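Local coordinates for protein orotidine 5'-phosphate decarboxylase (Pyrococcus horikoshii, PDB 2CZD) that probably catalyses the decarboxylation of orotidine 5'-monophosphate to UMP, the last step of de novo UMP biosynthesis, as a homodimeric TIM-barrel enzyme, at residues 81-86 with 101-106; 131-136 with 155-160; 27-32 with 53-58. All coordinates share one frame; numbering follows the deposited sequence.

Interaction 1 (81-86 with 101-106)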
loop_
_atom_site.group_PDB
_atom_site.type_symbol
_atom_site.label_atom_id
_atom_site.label_comp_id
_atom_site.label_asym_id
_atom_site.label_seq_id
_atom_site.Cartn_x
_atom_site.Cartn_y
_atom_site.Cartn_z
ATOM N N TYR B 81 -2.197 -3.680 -15.225
ATOM C CA TYR B 81 -2.824 -2.550 -14.528
ATOM C C TYR B 81 -2.426 -2.573 -13.072
ATOM O O TYR B 81 -2.245 -3.639 -12.493
ATOM C CB TYR B 81 -4.367 -2.612 -14.546
ATOM C CG TYR B 81 -4.983 -2.854 -15.893
ATOM C CD1 TYR B 81 -5.123 -4.154 -16.379
ATOM C CD2 TYR B 81 -5.385 -1.792 -16.699
ATOM C CE1 TYR B 81 -5.655 -4.389 -17.649
ATOM C CE2 TYR B 81 -5.918 -2.018 -17.981
ATOM C CZ TYR B 81 -6.039 -3.321 -18.439
ATOM O OH TYR B 81 -6.499 -3.545 -19.720
ATOM N N VAL B 82 -2.310 -1.391 -12.468
ATOM C CA VAL B 82 -2.009 -1.323 -11.047
ATOM C C VAL B 82 -3.091 -0.472 -10.405
ATOM O O VAL B 82 -3.429 0.603 -10.925
ATOM C CB VAL B 82 -0.625 -0.642 -10.779
ATOM C CG1 VAL B 82 -0.477 -0.331 -9.298
ATOM C CG2 VAL B 82 0.514 -1.568 -11.222
ATOM N N ILE B 83 -3.660 -0.972 -9.302
ATOM C CA ILE B 83 -4.662 -0.205 -8.549
ATOM C C ILE B 83 -3.931 0.753 -7.603
ATOM O O ILE B 83 -3.063 0.344 -6.821
ATOM C CB ILE B 83 -5.598 -1.142 -7.764
ATOM C CG1 ILE B 83 -6.404 -1.960 -8.774
ATOM C CG2 ILE B 83 -6.559 -0.335 -6.846
ATOM C CD1 ILE B 83 -7.369 -3.005 -8.158
ATOM N N VAL B 84 -4.299 2.031 -7.674
ATOM C CA VAL B 84 -3.661 3.064 -6.870
ATOM C C VAL B 84 -4.699 3.909 -6.157
ATOM O O VAL B 84 -5.816 4.102 -6.660
ATOM C CB VAL B 84 -2.808 3.999 -7.767
ATOM C CG1 VAL B 84 -1.755 3.203 -8.498
ATOM C CG2 VAL B 84 -3.720 4.730 -8.755
ATOM N N HIS B 85 -4.356 4.388 -4.968
ATOM C CA HIS B 85 -5.272 5.269 -4.234
ATOM C C HIS B 85 -5.212 6.666 -4.841
ATOM O O HIS B 85 -4.228 7.040 -5.483
ATOM C CB HIS B 85 -4.855 5.402 -2.765
ATOM C CG HIS B 85 -5.533 4.432 -1.850
ATOM N ND1 HIS B 85 -6.876 4.508 -1.546
ATOM C CD2 HIS B 85 -5.046 3.369 -1.157
ATOM C CE1 HIS B 85 -7.189 3.538 -0.706
ATOM N NE2 HIS B 85 -6.095 2.830 -0.453
ATOM N N THR B 86 -6.289 7.412 -4.619
ATOM C CA THR B 86 -6.411 8.797 -5.064
ATOM C C THR B 86 -6.002 9.741 -3.925
ATOM O O THR B 86 -5.481 10.829 -4.177
ATOM C CB THR B 86 -7.882 9.128 -5.423
ATOM O OG1 THR B 86 -8.327 8.210 -6.425
ATOM C CG2 THR B 86 -8.018 10.529 -5.993
ATOM N N GLU B 101 -0.951 1.255 -17.190
ATOM C CA GLU B 101 -2.340 1.618 -16.927
ATOM C C GLU B 101 -2.719 1.445 -15.470
ATOM O O GLU B 101 -2.239 0.547 -14.771
ATOM C CB GLU B 101 -3.273 0.824 -17.848
ATOM C CG GLU B 101 -3.026 1.173 -19.320
ATOM C CD GLU B 101 -4.007 0.525 -20.261
ATOM O OE1 GLU B 101 -5.149 1.012 -20.332
ATOM O OE2 GLU B 101 -3.639 -0.479 -20.919
ATOM N N ILE B 102 -3.601 2.327 -15.020
ATOM C CA ILE B 102 -4.006 2.339 -13.638
ATOM C C ILE B 102 -5.497 2.288 -13.432
ATOM O O ILE B 102 -6.286 2.608 -14.325
ATOM C CB ILE B 102 -3.491 3.618 -12.921
ATOM C CG1 ILE B 102 -4.031 4.880 -13.610
ATOM C CG2 ILE B 102 -1.950 3.624 -12.908
ATOM C CD1 ILE B 102 -3.906 6.172 -12.758
ATOM N N ILE B 103 -5.877 1.875 -12.231
ATOM C CA ILE B 103 -7.276 1.819 -11.805
ATOM C C ILE B 103 -7.238 2.578 -10.481
ATOM O O ILE B 103 -6.428 2.258 -9.615
ATOM C CB ILE B 103 -7.739 0.366 -11.572
ATOM C CG1 ILE B 103 -7.860 -0.342 -12.925
ATOM C CG2 ILE B 103 -9.092 0.349 -10.792
ATOM C CD1 ILE B 103 -7.939 -1.861 -12.826
ATOM N N MET B 104 -8.107 3.574 -10.311
ATOM C CA MET B 104 -8.093 4.400 -9.101
ATOM C C MET B 104 -9.148 4.072 -8.069
ATOM O O MET B 104 -10.264 3.735 -8.402
ATOM C CB MET B 104 -8.220 5.886 -9.492
ATOM C CG MET B 104 -7.023 6.390 -10.286
ATOM S SD MET B 104 -7.267 8.066 -10.968
ATOM C CE MET B 104 -7.413 9.065 -9.446
ATOM N N VAL B 105 -8.779 4.201 -6.794
ATOM C CA VAL B 105 -9.708 3.951 -5.702
ATOM C C VAL B 105 -10.401 5.261 -5.367
ATOM O O VAL B 105 -9.746 6.249 -4.978
ATOM C CB VAL B 105 -8.982 3.486 -4.408
ATOM C CG1 VAL B 105 -9.994 3.384 -3.248
ATOM C CG2 VAL B 105 -8.267 2.160 -4.642
ATOM N N VAL B 106 -11.723 5.265 -5.509
ATOM C CA VAL B 106 -12.503 6.451 -5.192
ATOM C C VAL B 106 -13.507 6.217 -4.070
ATOM O O VAL B 106 -14.071 7.162 -3.527
ATOM C CB VAL B 106 -13.250 6.985 -6.444
ATOM C CG1 VAL B 106 -12.254 7.238 -7.560
ATOM C CG2 VAL B 106 -14.352 6.008 -6.886
HETATM O O HOH W 1 -6.320 -1.450 -21.638
HETATM O O HOH W 2 -8.116 6.843 -2.491
#
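Val-105 O takes a hydrogen bond from Thr-86 OG1 at 2.8 Å, the hydroxyl lying above the carbonyl plane. A threonine suits this spot, next along the chain after His-85, because OG1, placed beside the backbone N (chi1 -57°), turns to the Val-105 carbonyl, while Met-104 CE lies against the same hydroxyl and CG2. Water 2 links His-85 ND1 and Thr-86 N to that carbonyl. Along the rest of the pair the strands run parallel: Val-84 N meets Ile-103 O at 2.9 Å, and Val-105 N bonds Val-84 O. On the barrel-interior face the two gamma branches of Ile-83 touch different partners, CG1 packing on Ile-103 CB at 3.9 Å and CG2 on Val-105 CG2 at 3.7 Å. Val-105 CG2 also lies over one face of the His-85 ring, offset toward the rim, with CB and CG1 near ND1. Tyr-81 CD2 lies 3.6 Å from Glu-101 CB, the two chains side by side. Water 1 joins Tyr-81 OH to Glu-101 OE2; the hydroxyl also bonds Glu-53. Farther out, Val-82, Val-84 and Ile-102 face helix 90-97, and His-85 NE2 bonds Ala-61 O of the second subunit. Strand 81-85, helix 90-97 and strand 101-105 form a beta-alpha-beta unit of the TIM barrel.

Interaction 2 (131-136 with 155-160)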
loop_
_atom_site.group_PDB
_atom_site.type_symbol
_atom_site.label_atom_id
_atom_site.label_comp_id
_atom_site.label_asym_id
_atom_site.label_seq_id
_atom_site.Cartn_x
_atom_site.Cartn_y
_atom_site.Cartn_z
ATOM N N ILE B 131 -7.614 12.809 -14.452
ATOM C CA ILE B 131 -6.538 11.901 -14.812
ATOM C C ILE B 131 -6.872 10.896 -15.909
ATOM O O ILE B 131 -5.999 10.509 -16.689
ATOM C CB ILE B 131 -6.032 11.173 -13.538
ATOM C CG1 ILE B 131 -5.233 12.171 -12.683
ATOM C CG2 ILE B 131 -5.155 9.966 -13.906
ATOM C CD1 ILE B 131 -4.747 11.623 -11.364
ATOM N N GLU B 132 -8.146 10.509 -15.984
ATOM C CA GLU B 132 -8.624 9.529 -16.956
ATOM C C GLU B 132 -7.872 8.184 -16.892
ATOM O O GLU B 132 -7.186 7.781 -17.835
ATOM C CB GLU B 132 -8.607 10.097 -18.388
ATOM C CG GLU B 132 -9.489 11.320 -18.546
ATOM C CD GLU B 132 -9.418 11.945 -19.941
ATOM O OE1 GLU B 132 -10.123 12.950 -20.161
ATOM O OE2 GLU B 132 -8.654 11.454 -20.805
ATOM N N PRO B 133 -7.955 7.497 -15.741
ATOM C CA PRO B 133 -7.305 6.190 -15.575
ATOM C C PRO B 133 -8.113 5.182 -16.410
ATOM O O PRO B 133 -9.174 5.511 -16.946
ATOM C CB PRO B 133 -7.487 5.898 -14.083
ATOM C CG PRO B 133 -8.847 6.517 -13.808
ATOM C CD PRO B 133 -8.735 7.853 -14.539
ATOM N N PHE B 134 -7.611 3.961 -16.511
ATOM C CA PHE B 134 -8.363 2.926 -17.222
ATOM C C PHE B 134 -9.719 2.739 -16.541
ATOM O O PHE B 134 -10.744 2.581 -17.205
ATOM C CB PHE B 134 -7.599 1.596 -17.196
ATOM C CG PHE B 134 -8.406 0.418 -17.708
ATOM C CD1 PHE B 134 -9.010 -0.472 -16.824
ATOM C CD2 PHE B 134 -8.556 0.205 -19.075
ATOM C CE1 PHE B 134 -9.749 -1.564 -17.277
ATOM C CE2 PHE B 134 -9.291 -0.880 -19.543
ATOM C CZ PHE B 134 -9.891 -1.772 -18.643
ATOM N N GLY B 135 -9.719 2.742 -15.212
ATOM C CA GLY B 135 -10.970 2.564 -14.500
ATOM C C GLY B 135 -10.914 2.924 -13.034
ATOM O O GLY B 135 -9.893 3.406 -12.540
ATOM N N VAL B 136 -12.046 2.722 -12.363
ATOM C CA VAL B 136 -12.174 2.949 -10.925
ATOM C C VAL B 136 -12.974 1.785 -10.376
ATOM O O VAL B 136 -13.634 1.061 -11.127
ATOM C CB VAL B 136 -12.911 4.270 -10.551
ATOM C CG1 VAL B 136 -12.157 5.464 -11.122
ATOM C CG2 VAL B 136 -14.353 4.237 -11.032
ATOM N N GLU B 155 -17.182 9.393 -19.270
ATOM C CA GLU B 155 -17.303 8.226 -20.129
ATOM C C GLU B 155 -15.898 7.900 -20.617
ATOM O O GLU B 155 -15.046 8.786 -20.774
ATOM C CB GLU B 155 -18.223 8.521 -21.318
ATOM C CG GLU B 155 -17.750 9.685 -22.173
ATOM C CD GLU B 155 -18.340 11.026 -21.766
ATOM O OE1 GLU B 155 -18.669 11.239 -20.574
ATOM O OE2 GLU B 155 -18.470 11.894 -22.658
ATOM N N GLY B 156 -15.653 6.630 -20.865
ATOM C CA GLY B 156 -14.329 6.245 -21.280
ATOM C C GLY B 156 -13.606 5.628 -20.105
ATOM O O GLY B 156 -12.683 4.849 -20.312
ATOM N N ILE B 157 -13.985 6.007 -18.880
ATOM C CA ILE B 157 -13.354 5.394 -17.713
ATOM C C ILE B 157 -14.249 4.242 -17.285
ATOM O O ILE B 157 -15.445 4.445 -17.058
ATOM C CB ILE B 157 -13.212 6.393 -16.535
ATOM C CG1 ILE B 157 -12.407 7.616 -17.000
ATOM C CG2 ILE B 157 -12.491 5.703 -15.344
ATOM C CD1 ILE B 157 -12.333 8.754 -15.980
ATOM N N LYS B 158 -13.662 3.053 -17.184
ATOM C CA LYS B 158 -14.403 1.845 -16.816
ATOM C C LYS B 158 -14.666 1.735 -15.319
ATOM O O LYS B 158 -14.028 2.403 -14.493
ATOM C CB LYS B 158 -13.632 0.587 -17.238
ATOM C CG LYS B 158 -13.141 0.547 -18.686
ATOM C CD LYS B 158 -14.281 0.497 -19.661
ATOM C CE LYS B 158 -13.745 0.405 -21.100
ATOM N NZ LYS B 158 -14.818 0.392 -22.135
ATOM N N ILE B 159 -15.651 0.903 -14.985
ATOM C CA ILE B 159 -15.973 0.631 -13.602
ATOM C C ILE B 159 -15.830 -0.874 -13.361
ATOM O O ILE B 159 -16.349 -1.697 -14.135
ATOM C CB ILE B 159 -17.401 1.063 -13.268
ATOM C CG1 ILE B 159 -17.470 2.588 -13.265
ATOM C CG2 ILE B 159 -17.818 0.542 -11.895
ATOM C CD1 ILE B 159 -18.890 3.134 -12.999
ATOM N N LEU B 160 -15.095 -1.229 -12.315
ATOM C CA LEU B 160 -14.913 -2.629 -11.931
ATOM C C LEU B 160 -15.669 -2.766 -10.613
ATOM O O LEU B 160 -15.443 -1.989 -9.692
ATOM C CB LEU B 160 -13.426 -2.959 -11.736
ATOM C CG LEU B 160 -12.575 -2.917 -13.010
ATOM C CD1 LEU B 160 -12.112 -1.484 -13.269
ATOM C CD2 LEU B 160 -11.344 -3.817 -12.867
HETATM O O HOH W 3 -9.809 6.357 -19.584
HETATM O O HOH W 4 -10.781 2.934 -19.973
#
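The Phe-134 ring receives the aliphatic part of Lys-158 on one face: Lys-158 CG lies 4.2 Å from the ring centroid, 18° off the normal, in a CH-pi contact offset toward the rim. Tyr-81 lies on the opposite face, the ring planes about 45° apart. The phenyl is brought there with CG anti to the backbone N (chi1 170°), and Lys-158 bends at chi2, its amino end leading away. A long chain with a charged tip suits this partly exposed place, since its methylenes can cover an aromatic ring. Alongside, the backbones pair as parallel strands: Val-136 N binds Lys-158 O at 2.9 Å, flanked by bonds from Lys-158 N to Phe-134 O and from Leu-160 N to Val-136 O. Glycine, having no side chain, lets the two backbones come close, Gly-135 CA and Lys-158 CA being 4.2 Å apart. Ile-157 CG2 packs on Gly-135 CA at 3.6 Å, and its CD1 reaches Pro-133 CD. Water 4 bridges the carbonyls of Phe-134 and Gly-156. Helix 144-150 connects strands 135-137 and 158-161 as a beta-alpha-beta unit, Arg-150 NH1 bonding Ile-157 O; strand 101-105 touches Pro-133 through Ile-102 and Met-104, while Leu-160 leans on Tyr-181 and Ile-183 of strand 181-184.

Interaction 3 (27-32 with 53-58)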
loop_
_atom_site.group_PDB
_atom_site.type_symbol
_atom_site.label_atom_id
_atom_site.label_comp_id
_atom_site.label_asym_id
_atom_site.label_seq_id
_atom_site.Cartn_x
_atom_site.Cartn_y
_atom_site.Cartn_z
ATOM N N MET B 27 -9.677 -10.844 -16.850
ATOM C CA MET B 27 -8.450 -10.464 -16.148
ATOM C C MET B 27 -8.306 -11.244 -14.859
ATOM O O MET B 27 -9.283 -11.749 -14.318
ATOM C CB MET B 27 -8.466 -8.974 -15.796
ATOM C CG MET B 27 -8.580 -8.065 -17.002
ATOM S SD MET B 27 -8.315 -6.362 -16.528
ATOM C CE MET B 27 -9.074 -5.479 -17.929
ATOM N N ILE B 28 -7.071 -11.314 -14.370
ATOM C CA ILE B 28 -6.754 -11.958 -13.110
ATOM C C ILE B 28 -6.251 -10.823 -12.230
ATOM O O ILE B 28 -5.432 -10.006 -12.669
ATOM C CB ILE B 28 -5.618 -12.979 -13.264
ATOM C CG1 ILE B 28 -6.068 -14.106 -14.197
ATOM C CG2 ILE B 28 -5.212 -13.514 -11.902
ATOM C CD1 ILE B 28 -4.920 -14.994 -14.670
ATOM N N LYS B 29 -6.761 -10.751 -11.012
ATOM C CA LYS B 29 -6.319 -9.723 -10.068
ATOM C C LYS B 29 -5.509 -10.383 -8.945
ATOM O O LYS B 29 -5.957 -11.359 -8.321
ATOM C CB LYS B 29 -7.533 -8.983 -9.478
ATOM C CG LYS B 29 -7.156 -7.876 -8.473
ATOM C CD LYS B 29 -8.417 -7.142 -8.027
ATOM C CE LYS B 29 -9.217 -7.935 -6.976
ATOM N NZ LYS B 29 -8.466 -8.075 -5.689
ATOM N N VAL B 30 -4.314 -9.861 -8.694
ATOM C CA VAL B 30 -3.463 -10.406 -7.644
ATOM C C VAL B 30 -3.261 -9.343 -6.566
ATOM O O VAL B 30 -3.359 -8.147 -6.838
ATOM C CB VAL B 30 -2.092 -10.876 -8.196
ATOM C CG1 VAL B 30 -2.308 -11.956 -9.268
ATOM C CG2 VAL B 30 -1.316 -9.694 -8.767
ATOM N N ASN B 31 -2.993 -9.774 -5.341
ATOM C CA ASN B 31 -2.802 -8.813 -4.252
ATOM C C ASN B 31 -1.438 -8.937 -3.570
ATOM O O ASN B 31 -0.613 -9.749 -3.976
ATOM C CB ASN B 31 -3.930 -8.961 -3.227
ATOM C CG ASN B 31 -4.008 -10.354 -2.635
ATOM O OD1 ASN B 31 -3.079 -11.144 -2.747
ATOM N ND2 ASN B 31 -5.117 -10.649 -1.973
ATOM N N TRP B 32 -1.175 -8.103 -2.565
ATOM C CA TRP B 32 0.113 -8.193 -1.880
ATOM C C TRP B 32 0.352 -9.568 -1.218
ATOM O O TRP B 32 1.454 -10.108 -1.297
ATOM C CB TRP B 32 0.261 -7.064 -0.834
ATOM C CG TRP B 32 0.642 -5.691 -1.392
ATOM C CD1 TRP B 32 -0.020 -4.516 -1.167
ATOM C CD2 TRP B 32 1.826 -5.345 -2.129
ATOM N NE1 TRP B 32 0.678 -3.462 -1.708
ATOM C CE2 TRP B 32 1.815 -3.936 -2.302
ATOM C CE3 TRP B 32 2.893 -6.080 -2.651
ATOM C CZ2 TRP B 32 2.830 -3.253 -2.971
ATOM C CZ3 TRP B 32 3.920 -5.392 -3.327
ATOM C CH2 TRP B 32 3.872 -3.987 -3.475
ATOM N N GLU B 53 -4.766 -10.945 -19.000
ATOM C CA GLU B 53 -4.309 -9.666 -18.443
ATOM C C GLU B 53 -4.320 -9.704 -16.924
ATOM O O GLU B 53 -5.171 -10.348 -16.314
ATOM C CB GLU B 53 -5.180 -8.515 -18.954
ATOM C CG GLU B 53 -4.793 -8.081 -20.370
ATOM C CD GLU B 53 -5.597 -6.910 -20.879
ATOM O OE1 GLU B 53 -5.289 -6.442 -21.997
ATOM O OE2 GLU B 53 -6.531 -6.454 -20.184
ATOM N N ILE B 54 -3.364 -9.001 -16.319
ATOM C CA ILE B 54 -3.231 -8.981 -14.866
ATOM C C ILE B 54 -3.379 -7.623 -14.212
ATOM O O ILE B 54 -2.799 -6.632 -14.665
ATOM C CB ILE B 54 -1.850 -9.563 -14.448
ATOM C CG1 ILE B 54 -1.747 -11.022 -14.912
ATOM C CG2 ILE B 54 -1.665 -9.478 -12.938
ATOM C CD1 ILE B 54 -0.356 -11.598 -14.762
ATOM N N ILE B 55 -4.203 -7.580 -13.174
ATOM C CA ILE B 55 -4.365 -6.373 -12.380
ATOM C C ILE B 55 -3.637 -6.607 -11.056
ATOM O O ILE B 55 -3.892 -7.604 -10.374
ATOM C CB ILE B 55 -5.836 -6.088 -12.027
ATOM C CG1 ILE B 55 -6.632 -5.787 -13.287
ATOM C CG2 ILE B 55 -5.921 -4.865 -11.061
ATOM C CD1 ILE B 55 -8.172 -5.838 -13.051
ATOM N N ALA B 56 -2.736 -5.701 -10.681
ATOM C CA ALA B 56 -2.044 -5.811 -9.396
ATOM C C ALA B 56 -2.784 -4.878 -8.432
ATOM O O ALA B 56 -2.677 -3.643 -8.538
ATOM C CB ALA B 56 -0.566 -5.403 -9.535
ATOM N N ASP B 57 -3.564 -5.485 -7.538
ATOM C CA ASP B 57 -4.395 -4.773 -6.568
ATOM C C ASP B 57 -3.500 -4.406 -5.395
ATOM O O ASP B 57 -3.539 -5.036 -4.332
ATOM C CB ASP B 57 -5.551 -5.683 -6.113
ATOM C CG ASP B 57 -6.573 -4.949 -5.270
ATOM O OD1 ASP B 57 -6.303 -3.798 -4.880
ATOM O OD2 ASP B 57 -7.645 -5.523 -4.979
ATOM N N LEU B 58 -2.676 -3.391 -5.618
ATOM C CA LEU B 58 -1.747 -2.950 -4.570
ATOM C C LEU B 58 -2.257 -1.781 -3.735
ATOM O O LEU B 58 -1.817 -1.609 -2.596
ATOM C CB LEU B 58 -0.412 -2.557 -5.194
ATOM C CG LEU B 58 0.157 -3.557 -6.200
ATOM C CD1 LEU B 58 1.532 -3.058 -6.670
ATOM C CD2 LEU B 58 0.270 -4.933 -5.562
HETATM O O HOH W 5 -3.063 -6.084 -1.552
HETATM O O HOH W 6 0.414 -0.574 -1.179
#
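Asp-57 OD2 accepts Lys-29 NZ at 2.8 Å in a buried salt bridge that uses the anti lone pair of the oxygen. Lys-29 starts anti to its own backbone N (chi1 -180°), then bends at chi3 and chi4 so that the ammonium turns back to the carboxylate; Lys-29 CG lies 3.6 Å from Asp-57 CB. The other oxygen, OD1, forms a salt bridge with Lys-59, the proton donor; the carboxylate is thus held between two lysines, which fixes its rotation. Farther along the same barrel-interior face, the extended, unbranched chain of Met-27 lays SD on Ile-55 CD1 at 3.5 Å and CE near Glu-53 OE2, which bonds Tyr-81 OH. Where helix 32-38 begins, Trp-32 takes Leu-58 CD2 over the centre of its six-membered ring, 3.8 Å from the centroid, while water 6 joins Trp-32 NE1 to Leu-58 O; the direct bond between those two atoms is weak. That indole stacks on Trp-32 of the second subunit. Backbone bonds such as Val-30 N to Ile-55 O, 2.8 Å, fix the parallel register, and Val-30 and Ile-54 turn outward onto helix 41-50. Lys-29, Asp-57 and Lys-59 are, as in relatives, probably three members of the Lys-Asp-Lys-Asp tetrad, completed by an aspartate of the second subunit, at the mouth of the TIM barrel.

How the interactions relate
All three interactions join neighbouring parallel strands of one eight-stranded barrel, in series along the chain. Interactions 1 and 3 are almost wholly buried and are neighbours through strands 53-60 and 81-85: Tyr-81 O probably bonds Ala-56 N, and Tyr-81 packs on Met-27. Interaction 2 is smaller, with exposed residues at its entry loops; it meets interaction 1 where Met-104 N probably bonds Gly-135 O. Across the interior, Leu-160 CD2 touches Ile-55 CD1. Chemistry follows place: interaction 3 puts charged groups in the substrate site, interaction 1 is apolar inside with polar ends, and interaction 2 combines packing with water-bridged carbonyls. His-85 and Trp-32 carry interactions 1 and 3 to the second subunit; interaction 2 touches no other chain of the dimer.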